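Conserved domain protein (Bacillus anthracis, PDB 3FBQ) is of unknown function but is built mainly of beta sheets and carries sequence matches to two uncharacterised families of the E-set clan. Local coordinates at residues F27-N32 / N45-D50; T53-Y58 / M101-H106; N181-K186 / P221-W226; S194-L199 / R245-V250. All blocks are in the same frame, centred on the assembly; numbering follows the deposited sequence.

Contact 1. Residues F27-N32 / N45-D50; sequences FSTELN and NDVISD
Thr29 and Val47 form the hydrogen-bonded pair at one end of an antiparallel hairpin built from strands 29-37 and 40-49. Thr29 N reaches Val47 O at 2.7 Å, almost straight (174°) and in the carbonyl plane. Further along, Leu31 N binds Asn45 O, also at 2.7 Å. Val47 O takes a second donor: Ser28 OG stands above the carbonyl plane at 2.7 Å, while the Thr29 amide approaches within it. A small hydroxyl suits this spot, because it turns back onto the neighbouring strand just before the regular ladder begins.

Apolar contacts are few. Thr29 and Val47 point the same way from their paired backbones, and Leu31 CD2 slants over Val47 CG1 at 4.2 Å. At the other end, Phe27 CB meets Ile48 CD1 at 4.0 Å; the ring itself leads off toward Met146, Pro173 and Val174.

Charge gathers on the face of Glu30 and Asp46, where Glu30 OE1 and Asp46 OD2 lie 4.4 Å apart. Lys25 forms a salt bridge with Asp46 and a long, weak ion pair with Glu30. The two acids probably depend on this lysine to offset their mutual repulsion, whereas the strands themselves are joined mainly through backbone amides.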
loop_
_atom_site.group_PDB
_atom_site.type_symbol
_atom_site.label_atom_id
_atom_site.label_comp_id
_atom_site.label_asym_id
_atom_site.label_seq_id
_atom_site.Cartn_x
_atom_site.Cartn_y
_atom_site.Cartn_z
ATOM N N PHE A 27 29.592 9.009 -6.391
ATOM C CA PHE A 27 29.861 8.485 -5.107
ATOM C C PHE A 27 28.937 7.364 -4.851
ATOM O O PHE A 27 29.050 6.685 -3.857
ATOM C CB PHE A 27 29.782 9.588 -4.072
ATOM C CG PHE A 27 31.046 10.346 -3.975
ATOM C CD1 PHE A 27 31.916 10.132 -2.900
ATOM C CD2 PHE A 27 31.421 11.210 -5.005
ATOM C CE1 PHE A 27 33.110 10.817 -2.814
ATOM C CE2 PHE A 27 32.610 11.882 -4.961
ATOM C CZ PHE A 27 33.482 11.683 -3.870
ATOM N N SER A 28 28.068 7.116 -5.803
ATOM C CA SER A 28 27.169 5.973 -5.701
ATOM C C SER A 28 27.733 4.604 -6.013
ATOM O O SER A 28 28.780 4.465 -6.669
ATOM C CB SER A 28 25.892 6.222 -6.478
ATOM O OG SER A 28 24.966 6.482 -5.436
ATOM N N THR A 29 27.030 3.602 -5.491
ATOM C CA THR A 29 27.315 2.216 -5.806
ATOM C C THR A 29 26.272 1.846 -6.817
ATOM O O THR A 29 25.031 1.918 -6.548
ATOM C CB THR A 29 27.101 1.292 -4.611
ATOM O OG1 THR A 29 27.787 1.809 -3.478
ATOM C CG2 THR A 29 27.522 -0.121 -4.927
ATOM N N GLU A 30 26.787 1.457 -7.963
ATOM C CA GLU A 30 25.963 1.154 -9.087
ATOM C C GLU A 30 25.545 -0.277 -8.931
ATOM O O GLU A 30 26.424 -1.119 -8.770
ATOM C CB GLU A 30 26.776 1.292 -10.368
ATOM C CG GLU A 30 26.316 0.377 -11.462
ATOM C CD GLU A 30 26.748 0.878 -12.832
ATOM O OE1 GLU A 30 26.149 1.872 -13.295
ATOM O OE2 GLU A 30 27.705 0.287 -13.425
ATOM N N LEU A 31 24.242 -0.577 -8.971
ATOM C CA LEU A 31 23.945 -1.986 -8.994
ATOM C C LEU A 31 23.094 -2.582 -10.101
ATOM O O LEU A 31 23.272 -3.729 -10.457
ATOM C CB LEU A 31 23.678 -2.558 -7.614
ATOM C CG LEU A 31 22.753 -2.050 -6.527
ATOM C CD1 LEU A 31 21.434 -2.744 -6.684
ATOM C CD2 LEU A 31 23.405 -2.531 -5.284
ATOM N N ASN A 32 22.217 -1.820 -10.706
ATOM C CA ASN A 32 21.511 -2.368 -11.833
ATOM C C ASN A 32 20.993 -3.789 -11.525
ATOM O O ASN A 32 20.930 -4.648 -12.357
ATOM C CB ASN A 32 22.353 -2.283 -13.108
ATOM C CG ASN A 32 22.847 -0.890 -13.379
ATOM O OD1 ASN A 32 22.108 0.099 -13.247
ATOM N ND2 ASN A 32 24.126 -0.779 -13.717
ATOM N N ASN A 45 19.072 1.233 -9.618
ATOM C CA ASN A 45 20.326 1.560 -10.286
ATOM C C ASN A 45 21.403 2.006 -9.301
ATOM O O ASN A 45 22.156 1.185 -8.778
ATOM C CB ASN A 45 20.103 2.641 -11.346
ATOM C CG ASN A 45 19.346 2.126 -12.553
ATOM O OD1 ASN A 45 19.875 1.346 -13.346
ATOM N ND2 ASN A 45 18.099 2.558 -12.700
ATOM N N ASP A 46 21.468 3.310 -9.054
ATOM C CA ASP A 46 22.480 3.872 -8.167
ATOM C C ASP A 46 22.036 3.801 -6.710
ATOM O O ASP A 46 20.859 3.981 -6.400
ATOM C CB ASP A 46 22.788 5.320 -8.553
ATOM C CG ASP A 46 23.577 5.424 -9.844
ATOM O OD1 ASP A 46 23.884 6.559 -10.264
ATOM O OD2 ASP A 46 23.889 4.370 -10.437
ATOM N N VAL A 47 22.987 3.538 -5.819
ATOM C CA VAL A 47 22.698 3.456 -4.393
ATOM C C VAL A 47 23.718 4.243 -3.576
ATOM O O VAL A 47 24.906 4.259 -3.899
ATOM C CB VAL A 47 22.680 1.995 -3.903
ATOM C CG1 VAL A 47 24.067 1.381 -4.018
ATOM C CG2 VAL A 47 22.173 1.922 -2.471
ATOM N N ILE A 48 23.246 4.894 -2.518
ATOM C CA ILE A 48 24.107 5.763 -1.696
ATOM C C ILE A 48 23.416 6.120 -0.382
ATOM O O ILE A 48 22.206 6.214 -0.295
ATOM C CB ILE A 48 24.388 7.081 -2.402
ATOM C CG1 ILE A 48 25.689 7.750 -1.853
ATOM C CG2 ILE A 48 23.128 8.033 -2.351
ATOM C CD1 ILE A 48 26.105 9.007 -2.600
ATOM N N SER A 49 24.202 6.379 0.638
ATOM C CA SER A 49 23.703 6.567 1.998
ATOM C C SER A 49 24.638 7.504 2.735
ATOM O O SER A 49 25.883 7.278 2.862
ATOM C CB SER A 49 23.662 5.244 2.736
ATOM O OG SER A 49 23.615 5.489 4.109
ATOM N N ASP A 50 24.007 8.584 3.171
ATOM C CA ASP A 50 24.576 9.708 3.935
ATOM C C ASP A 50 25.167 9.143 5.198
ATOM O O ASP A 50 25.937 9.803 5.827
ATOM C CB ASP A 50 23.398 10.615 4.448
ATOM C CG ASP A 50 23.384 11.972 3.845
ATOM O OD1 ASP A 50 24.441 12.366 3.341
ATOM O OD2 ASP A 50 22.353 12.707 3.904
#

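Contact 2. Residues T53-Y58 / M101-H106; sequences TLSITY and MVTTTH
Leu54 and Thr104 face each other as a hydrogen-bonded pair, with Leu54 N to Thr104 O and Thr104 N to Leu54 O both 2.8 Å and both in the carbonyl plane. Two residues on, Ile56 and Val102 repeat the exchange with more bent bonds, Ile56 N to Val102 O making 141° at the hydrogen. Between these pairs the CA-H groups lean on the same carbonyls, as at Thr103 CA to Leu54 O, 3.3 Å.

Ile56 CG2 touches Val102 CG1 at 4.0 Å. Val102 CG1 also meets Tyr58 CE1 at 3.7 Å: with CG set between the backbone N and the carbonyl carbon (chi1 66°), the tyrosine ring swings across to the neighbouring strand. On the reverse face the Thr53 and Thr105 side chains slant across each other, and Met101, extended as far as its sulfur, sends CG to within 3.4 Å of Ile56 O.

Residues 53-58 and 101-106 run antiparallel at 169°; their strands, 53-62 and 97-106, are inner members of a five-stranded sheet, yet the chain visits strands 71-78 and 84-92 between them, which makes the pairing a long-range one. Beta-branched threonine, valine and isoleucine suit such extended backbone.

Beyond this first shell, Leu76 of strand 71-78, which belongs to the three-stranded sheet, covers Leu54, Val102 and Thr104, and the Tyr58 ring meets that of Trp119. Leu13 and Tyr21 pack on Met101 from the other side. Flanking strands hold the pair in place: strand 40-49 bonds to Ser55 and Thr57, and Lys89 to Met101.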
loop_
_atom_site.group_PDB
_atom_site.type_symbol
_atom_site.label_atom_id
_atom_site.label_comp_id
_atom_site.label_asym_id
_atom_site.label_seq_id
_atom_site.Cartn_x
_atom_site.Cartn_y
_atom_site.Cartn_z
ATOM N N THR A 53 20.672 9.584 5.368
ATOM C CA THR A 53 19.615 9.371 4.408
ATOM C C THR A 53 20.075 8.387 3.301
ATOM O O THR A 53 21.279 8.296 2.989
ATOM C CB THR A 53 18.848 10.696 3.977
ATOM O OG1 THR A 53 18.631 10.673 2.578
ATOM C CG2 THR A 53 19.533 11.993 4.306
ATOM N N LEU A 54 19.155 7.573 2.781
ATOM C CA LEU A 54 19.500 6.578 1.786
ATOM C C LEU A 54 18.759 6.958 0.526
ATOM O O LEU A 54 17.556 7.227 0.570
ATOM C CB LEU A 54 19.059 5.233 2.263
ATOM C CG LEU A 54 18.944 4.161 1.188
ATOM C CD1 LEU A 54 20.297 3.508 0.792
ATOM C CD2 LEU A 54 17.908 3.101 1.675
ATOM N N SER A 55 19.477 7.077 -0.580
ATOM C CA SER A 55 18.841 7.533 -1.779
ATOM C C SER A 55 19.140 6.494 -2.789
ATOM O O SER A 55 20.236 5.904 -2.839
ATOM C CB SER A 55 19.278 8.921 -2.246
ATOM O OG SER A 55 19.764 9.721 -1.163
ATOM N N ILE A 56 18.112 6.233 -3.569
ATOM C CA ILE A 56 18.093 5.149 -4.493
ATOM C C ILE A 56 17.502 5.616 -5.816
ATOM O O ILE A 56 16.579 6.459 -5.859
ATOM C CB ILE A 56 17.247 4.074 -3.854
ATOM C CG1 ILE A 56 18.151 2.958 -3.485
ATOM C CG2 ILE A 56 15.871 3.724 -4.608
ATOM C CD1 ILE A 56 17.347 1.889 -2.913
ATOM N N THR A 57 18.021 5.024 -6.879
ATOM C CA THR A 57 17.710 5.419 -8.218
ATOM C C THR A 57 17.182 4.178 -8.923
ATOM O O THR A 57 17.664 3.050 -8.673
ATOM C CB THR A 57 18.999 6.011 -8.772
ATOM O OG1 THR A 57 18.899 7.455 -8.705
ATOM C CG2 THR A 57 19.254 5.606 -10.124
ATOM N N TYR A 58 16.155 4.328 -9.748
ATOM C CA TYR A 58 15.605 3.142 -10.354
ATOM C C TYR A 58 15.033 3.405 -11.703
ATOM O O TYR A 58 14.760 4.553 -12.058
ATOM C CB TYR A 58 14.517 2.534 -9.460
ATOM C CG TYR A 58 13.313 3.434 -9.344
ATOM C CD1 TYR A 58 13.199 4.371 -8.284
ATOM C CD2 TYR A 58 12.305 3.392 -10.308
ATOM C CE1 TYR A 58 12.158 5.191 -8.193
ATOM C CE2 TYR A 58 11.218 4.243 -10.234
ATOM C CZ TYR A 58 11.140 5.124 -9.163
ATOM O OH TYR A 58 10.053 5.956 -9.106
ATOM N N MET A 101 13.546 8.333 -8.300
ATOM C CA MET A 101 14.461 8.287 -7.136
ATOM C C MET A 101 13.589 8.081 -5.927
ATOM O O MET A 101 12.538 8.707 -5.807
ATOM C CB MET A 101 15.306 9.601 -7.035
ATOM C CG MET A 101 16.174 9.821 -5.737
ATOM S SD MET A 101 17.330 11.285 -5.797
ATOM C CE MET A 101 16.112 12.541 -5.866
ATOM N N VAL A 102 13.958 7.168 -5.050
ATOM C CA VAL A 102 13.360 7.198 -3.696
ATOM C C VAL A 102 14.412 7.448 -2.571
ATOM O O VAL A 102 15.561 6.931 -2.610
ATOM C CB VAL A 102 12.276 6.106 -3.376
ATOM C CG1 VAL A 102 12.101 4.987 -4.458
ATOM C CG2 VAL A 102 12.499 5.566 -2.056
ATOM N N THR A 103 13.982 8.215 -1.583
ATOM C CA THR A 103 14.825 8.787 -0.566
ATOM C C THR A 103 14.256 8.383 0.780
ATOM O O THR A 103 13.110 8.649 1.014
ATOM C CB THR A 103 14.601 10.303 -0.692
ATOM O OG1 THR A 103 15.530 10.791 -1.627
ATOM C CG2 THR A 103 14.714 11.081 0.600
ATOM N N THR A 104 15.015 7.792 1.693
ATOM C CA THR A 104 14.486 7.618 3.058
ATOM C C THR A 104 15.447 8.148 4.153
ATOM O O THR A 104 16.652 7.935 4.084
ATOM C CB THR A 104 14.100 6.170 3.292
ATOM O OG1 THR A 104 13.333 5.741 2.172
ATOM C CG2 THR A 104 13.267 6.010 4.554
ATOM N N THR A 105 14.904 8.848 5.139
ATOM C CA THR A 105 15.691 9.395 6.213
ATOM C C THR A 105 15.279 8.732 7.524
ATOM O O THR A 105 14.108 8.808 7.909
ATOM C CB THR A 105 15.514 10.936 6.268
ATOM O OG1 THR A 105 15.930 11.419 4.995
ATOM C CG2 THR A 105 16.416 11.559 7.261
ATOM N N HIS A 106 16.216 8.091 8.208
ATOM C CA HIS A 106 15.884 7.497 9.471
ATOM C C HIS A 106 16.070 8.571 10.610
ATOM O O HIS A 106 16.703 9.604 10.363
ATOM C CB HIS A 106 16.731 6.268 9.657
ATOM C CG HIS A 106 18.104 6.574 10.153
ATOM N ND1 HIS A 106 19.190 6.687 9.317
ATOM C CD2 HIS A 106 18.566 6.809 11.401
ATOM C CE1 HIS A 106 20.265 6.964 10.027
ATOM N NE2 HIS A 106 19.917 7.034 11.298
#

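Contact 3. Residues N181-K186 / P221-W226; sequences NQEVSK and PYNIRW
Asn223 OD1 is held by two donors, the backbone N of Val184 at 3.2 Å and, weakly, Arg189 NH2. The Val184 N-H points at it fairly straight (162°), though tilted from the amide plane. CG of Asn223 sits beside its own backbone N (chi1 -74°), which carries the amide across to strand 175-184, where it takes up a backbone N-H just as that strand ends. A short side chain with an acceptor suits the place, and its ND2 comes within 3.4 Å of Glu183 CG as the two side chains slant past each other.

Farther in, the backbones pair: Gln182 N donates to Ile224 O at 3.1 Å, and Asn223 CA leans on Gln182 O at 3.2 Å. Asn181 and Arg225 then form a non-hydrogen-bonded pair. Arg225 forms a salt bridge with Glu167, which also takes a hydrogen bond from Asn181 ND2, while Asn181 OD1 binds Asn165.

Val184 CG2 packs on Tyr222 CB at 3.6 Å, the two side chains crossing at about a right angle. Gln182 brings its amide to the edge of the Trp226 ring, the planes 62° apart, while Ile224 CG2 covers the centre of one ring face from 3.5 Å above it.

Ser185 N-caps helix 186-191 directly after the strand, and Tyr222 OH bonds to Trp192 O just past that helix. Strand 162-171 flanks strand 175-184 on the side away from strand 224-231.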
loop_
_atom_site.group_PDB
_atom_site.type_symbol
_atom_site.label_atom_id
_atom_site.label_comp_id
_atom_site.label_asym_id
_atom_site.label_seq_id
_atom_site.Cartn_x
_atom_site.Cartn_y
_atom_site.Cartn_z
ATOM N N ASN A 181 15.921 22.755 14.875
ATOM C CA ASN A 181 14.520 22.702 15.357
ATOM C C ASN A 181 13.953 24.056 15.605
ATOM O O ASN A 181 14.704 24.989 15.824
ATOM C CB ASN A 181 14.353 21.878 16.630
ATOM C CG ASN A 181 15.217 22.358 17.739
ATOM O OD1 ASN A 181 15.111 23.485 18.238
ATOM N ND2 ASN A 181 16.095 21.491 18.147
ATOM N N GLN A 182 12.619 24.136 15.587
ATOM C CA GLN A 182 11.884 25.361 15.829
ATOM C C GLN A 182 11.248 25.168 17.162
ATOM O O GLN A 182 10.852 24.049 17.494
ATOM C CB GLN A 182 10.809 25.612 14.753
ATOM C CG GLN A 182 9.857 24.463 14.451
ATOM C CD GLN A 182 8.844 24.787 13.333
ATOM O OE1 GLN A 182 7.601 24.725 13.528
ATOM N NE2 GLN A 182 9.364 25.097 12.148
ATOM N N GLU A 183 11.212 26.268 17.927
ATOM C CA GLU A 183 10.364 26.431 19.122
ATOM C C GLU A 183 9.370 27.607 18.993
ATOM O O GLU A 183 9.707 28.657 18.438
ATOM C CB GLU A 183 11.229 26.590 20.347
ATOM C CG GLU A 183 11.949 25.318 20.717
ATOM C CD GLU A 183 13.144 25.591 21.620
ATOM O OE1 GLU A 183 12.992 26.401 22.566
ATOM O OE2 GLU A 183 14.236 25.013 21.383
ATOM N N VAL A 184 8.143 27.390 19.476
ATOM C CA VAL A 184 7.044 28.362 19.427
ATOM C C VAL A 184 6.475 28.599 20.866
ATOM O O VAL A 184 6.176 27.639 21.611
ATOM C CB VAL A 184 5.918 27.853 18.497
ATOM C CG1 VAL A 184 4.942 28.958 18.162
ATOM C CG2 VAL A 184 6.495 27.311 17.227
ATOM N N SER A 185 6.330 29.874 21.246
ATOM C CA SER A 185 5.885 30.242 22.597
ATOM C C SER A 185 4.384 30.148 22.741
ATOM O O SER A 185 3.659 30.199 21.734
ATOM C CB SER A 185 6.262 31.686 22.895
ATOM O OG SER A 185 5.410 32.537 22.144
ATOM N N LYS A 186 3.909 30.085 23.995
ATOM C CA LYS A 186 2.458 30.159 24.265
ATOM C C LYS A 186 1.826 31.391 23.592
ATOM O O LYS A 186 0.791 31.255 22.951
ATOM C CB LYS A 186 2.090 30.002 25.761
ATOM C CG LYS A 186 2.502 31.150 26.694
ATOM C CD LYS A 186 1.370 32.224 26.915
ATOM C CE LYS A 186 1.912 33.595 27.401
ATOM N NZ LYS A 186 1.333 33.958 28.737
ATOM N N PRO A 221 2.364 20.217 17.599
ATOM C CA PRO A 221 2.362 20.619 16.212
ATOM C C PRO A 221 3.386 21.688 15.861
ATOM O O PRO A 221 3.451 22.042 14.690
ATOM C CB PRO A 221 0.913 21.148 16.005
ATOM C CG PRO A 221 0.119 20.451 17.005
ATOM C CD PRO A 221 1.012 20.312 18.191
ATOM N N TYR A 222 4.190 22.147 16.835
ATOM C CA TYR A 222 4.963 23.422 16.760
ATOM C C TYR A 222 6.451 23.277 16.943
ATOM O O TYR A 222 7.218 23.859 16.171
ATOM C CB TYR A 222 4.546 24.381 17.865
ATOM C CG TYR A 222 3.147 24.868 17.767
ATOM C CD1 TYR A 222 2.125 24.261 18.518
ATOM C CD2 TYR A 222 2.820 25.938 16.923
ATOM C CE1 TYR A 222 0.800 24.716 18.445
ATOM C CE2 TYR A 222 1.478 26.390 16.819
ATOM C CZ TYR A 222 0.481 25.772 17.590
ATOM O OH TYR A 222 -0.818 26.213 17.491
ATOM N N ASN A 223 6.860 22.594 18.016
ATOM C CA ASN A 223 8.270 22.273 18.239
ATOM C C ASN A 223 8.752 21.045 17.424
ATOM O O ASN A 223 8.636 19.889 17.897
ATOM C CB ASN A 223 8.493 22.040 19.725
ATOM C CG ASN A 223 8.485 23.354 20.541
ATOM O OD1 ASN A 223 7.776 24.345 20.228
ATOM N ND2 ASN A 223 9.289 23.362 21.599
ATOM N N ILE A 224 9.268 21.308 16.213
ATOM C CA ILE A 224 9.633 20.290 15.243
ATOM C C ILE A 224 11.177 20.247 15.083
ATOM O O ILE A 224 11.782 21.246 14.757
ATOM C CB ILE A 224 8.961 20.559 13.812
ATOM C CG1 ILE A 224 7.455 20.901 13.854
ATOM C CG2 ILE A 224 9.189 19.468 12.836
ATOM C CD1 ILE A 224 6.697 20.255 14.920
ATOM N N ARG A 225 11.803 19.090 15.283
ATOM C CA ARG A 225 13.157 18.847 14.828
ATOM C C ARG A 225 13.080 18.556 13.352
ATOM O O ARG A 225 12.182 17.821 12.919
ATOM C CB ARG A 225 13.768 17.664 15.555
ATOM C CG ARG A 225 13.333 17.635 17.050
ATOM C CD ARG A 225 14.198 16.746 17.908
ATOM N NE ARG A 225 15.606 16.805 17.473
ATOM C CZ ARG A 225 16.530 15.891 17.789
ATOM N NH1 ARG A 225 16.187 14.846 18.546
ATOM N NH2 ARG A 225 17.789 16.002 17.344
ATOM N N TRP A 226 14.013 19.148 12.587
ATOM C CA TRP A 226 14.063 19.052 11.134
ATOM C C TRP A 226 15.477 18.764 10.747
ATOM O O TRP A 226 16.421 18.934 11.531
ATOM C CB TRP A 226 13.835 20.431 10.500
ATOM C CG TRP A 226 12.597 21.148 10.757
ATOM C CD1 TRP A 226 12.406 22.167 11.660
ATOM C CD2 TRP A 226 11.395 21.000 10.060
ATOM N NE1 TRP A 226 11.117 22.631 11.589
ATOM C CE2 TRP A 226 10.470 21.911 10.618
ATOM C CE3 TRP A 226 10.969 20.139 9.042
ATOM C CZ2 TRP A 226 9.144 21.986 10.181
ATOM C CZ3 TRP A 226 9.648 20.199 8.607
ATOM C CH2 TRP A 226 8.751 21.108 9.174
#

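Contact 4. Residues S194-L199 / R245-V250; sequences SVDVEL and RVHLRV
Residues 196-199 and 245-247 run antiparallel at 154°, held by Glu198 N to Arg245 O (2.8 Å, in the carbonyl plane), by the return bond from Arg245 N to Glu198 O, and by His247 N to Asp196 O at 3.0 Å.

The His247 ring leans across to the two acids opposite. Asp196 OD1 lies in the ring plane at the edge, 3.3 Å from His247 CD2, and Glu198 OE2 approaches His247 NE2 at 3.2 Å in a weak, bent bond. The Glu198 carboxylate is only 18° from the ring plane, whereas that of Asp196 is turned by 60°. Histidine suits this position because its rim offers both a polar N-H and a polarised C-H to acidic neighbours, which would probably favour its protonated form.

Their strands, 196-203 and 239-247, are inner strands of the large antiparallel sheet within the DUF5643 range, an E-set family. On the face of Val195, Val197 and Val246, Val195 CG1 touches Val246 CG1 at 3.8 Å and Leu248 CD2 at 3.7 Å, and Val197 CG1 lies 4.0 Å from Val246 CG2, the last two side chains pointing the same way. Ile162 of strand 162-171 covers Val195 and Leu248.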
loop_
_atom_site.group_PDB
_atom_site.type_symbol
_atom_site.label_atom_id
_atom_site.label_comp_id
_atom_site.label_asym_id
_atom_site.label_seq_id
_atom_site.Cartn_x
_atom_site.Cartn_y
_atom_site.Cartn_z
ATOM N N SER A 194 0.333 27.118 11.874
ATOM C CA SER A 194 1.269 26.493 10.948
ATOM C C SER A 194 2.562 27.295 10.846
ATOM O O SER A 194 2.791 27.999 9.863
ATOM C CB SER A 194 0.633 26.342 9.564
ATOM O OG SER A 194 1.593 26.530 8.538
ATOM N N VAL A 195 3.405 27.183 11.868
ATOM C CA VAL A 195 4.742 27.761 11.825
ATOM C C VAL A 195 5.736 26.805 11.173
ATOM O O VAL A 195 5.879 25.659 11.598
ATOM C CB VAL A 195 5.245 28.126 13.235
ATOM C CG1 VAL A 195 6.488 28.997 13.145
ATOM C CG2 VAL A 195 4.149 28.827 14.023
ATOM N N ASP A 196 6.420 27.285 10.140
ATOM C CA ASP A 196 7.280 26.447 9.348
ATOM C C ASP A 196 8.592 27.172 9.108
ATOM O O ASP A 196 8.616 28.204 8.431
ATOM C CB ASP A 196 6.577 26.141 8.038
ATOM C CG ASP A 196 7.450 25.399 7.086
ATOM O OD1 ASP A 196 7.458 25.772 5.899
ATOM O OD2 ASP A 196 8.155 24.468 7.534
ATOM N N VAL A 197 9.680 26.623 9.640
ATOM C CA VAL A 197 10.996 27.311 9.629
ATOM C C VAL A 197 11.979 26.763 8.599
ATOM O O VAL A 197 12.537 25.695 8.772
ATOM C CB VAL A 197 11.708 27.279 10.998
ATOM C CG1 VAL A 197 12.774 28.262 11.000
ATOM C CG2 VAL A 197 10.778 27.596 12.105
ATOM N N GLU A 198 12.200 27.546 7.556
ATOM C CA GLU A 198 13.065 27.222 6.447
ATOM C C GLU A 198 14.372 27.902 6.678
ATOM O O GLU A 198 14.375 28.991 7.202
ATOM C CB GLU A 198 12.502 27.856 5.180
ATOM C CG GLU A 198 12.481 26.909 4.003
ATOM C CD GLU A 198 11.331 25.915 4.141
ATOM O OE1 GLU A 198 11.520 24.761 3.692
ATOM O OE2 GLU A 198 10.258 26.299 4.723
ATOM N N LEU A 199 15.476 27.283 6.262
ATOM C CA LEU A 199 16.783 27.913 6.283
ATOM C C LEU A 199 17.338 28.048 4.894
ATOM O O LEU A 199 17.162 27.200 4.019
ATOM C CB LEU A 199 17.774 27.091 7.064
ATOM C CG LEU A 199 17.435 26.397 8.374
ATOM C CD1 LEU A 199 18.614 25.479 8.651
ATOM C CD2 LEU A 199 17.190 27.363 9.526
ATOM N N ARG A 245 13.938 31.534 7.497
ATOM C CA ARG A 245 12.687 32.093 6.965
ATOM C C ARG A 245 11.533 31.449 7.714
ATOM O O ARG A 245 11.511 30.230 7.873
ATOM C CB ARG A 245 12.581 31.797 5.467
ATOM C CG ARG A 245 13.326 32.801 4.608
ATOM C CD ARG A 245 14.069 32.148 3.419
ATOM N NE ARG A 245 15.252 32.925 2.981
ATOM C CZ ARG A 245 15.412 34.266 3.105
ATOM N NH1 ARG A 245 14.449 35.040 3.630
ATOM N NH2 ARG A 245 16.546 34.845 2.689
ATOM N N VAL A 246 10.589 32.231 8.223
ATOM C CA VAL A 246 9.514 31.617 9.020
ATOM C C VAL A 246 8.185 31.918 8.360
ATOM O O VAL A 246 7.877 33.078 8.178
ATOM C CB VAL A 246 9.504 32.146 10.467
ATOM C CG1 VAL A 246 8.264 31.684 11.196
ATOM C CG2 VAL A 246 10.684 31.665 11.203
ATOM N N HIS A 247 7.412 30.895 7.997
ATOM C CA HIS A 247 6.139 31.097 7.268
ATOM C C HIS A 247 4.942 30.735 8.136
ATOM O O HIS A 247 4.654 29.552 8.376
ATOM C CB HIS A 247 6.069 30.339 5.918
ATOM C CG HIS A 247 7.404 30.099 5.293
ATOM N ND1 HIS A 247 8.235 31.129 4.895
ATOM C CD2 HIS A 247 8.071 28.947 5.025
ATOM C CE1 HIS A 247 9.350 30.616 4.392
ATOM N NE2 HIS A 247 9.281 29.294 4.464
ATOM N N LEU A 248 4.248 31.780 8.572
ATOM C CA LEU A 248 3.136 31.685 9.499
ATOM C C LEU A 248 1.810 31.759 8.776
ATOM O O LEU A 248 1.638 32.540 7.838
ATOM C CB LEU A 248 3.208 32.838 10.464
ATOM C CG LEU A 248 4.613 32.910 10.990
ATOM C CD1 LEU A 248 4.981 34.374 11.206
ATOM C CD2 LEU A 248 4.697 32.047 12.235
ATOM N N ARG A 249 0.875 30.936 9.227
ATOM C CA ARG A 249 -0.397 30.807 8.548
ATOM C C ARG A 249 -1.527 30.580 9.561
ATOM O O ARG A 249 -1.265 30.235 10.716
ATOM C CB ARG A 249 -0.290 29.658 7.549
ATOM C CG ARG A 249 -0.193 30.089 6.083
ATOM C CD ARG A 249 1.228 30.427 5.547
ATOM N NE ARG A 249 1.295 30.226 4.083
ATOM C CZ ARG A 249 2.340 30.502 3.290
ATOM N NH1 ARG A 249 3.474 31.026 3.780
ATOM N NH2 ARG A 249 2.240 30.252 1.981
ATOM N N VAL A 250 -2.774 30.797 9.147
ATOM C CA VAL A 250 -3.916 30.315 9.940
ATOM C C VAL A 250 -4.866 29.461 9.077
ATOM O O VAL A 250 -5.165 28.313 9.402
ATOM C CB VAL A 250 -4.674 31.475 10.684
ATOM C CG1 VAL A 250 -6.079 31.660 10.112
ATOM C CG2 VAL A 250 -4.744 31.206 12.197
#

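Contacts 1 and 2 are successive steps across one sheet: strands 40-49 and 53-62 are neighbours in it, and Ile48 O lies 2.9 Å from Ser55 N in a probable hydrogen bond. Contacts 3 and 4 likewise share a sheet, their centres about 10 Å apart, and their segments alternate along the chain; Gln182 of contact 3 packs against Val195 and Val197 of contact 4. The two pairs belong to separate regions: the centres of contacts 1 and 3 are about 34 Å apart, on opposite sides of the chain's centre. The assembly brings them together, since Asn32 of contact 1 packs on Pro221 of a neighbouring subunit.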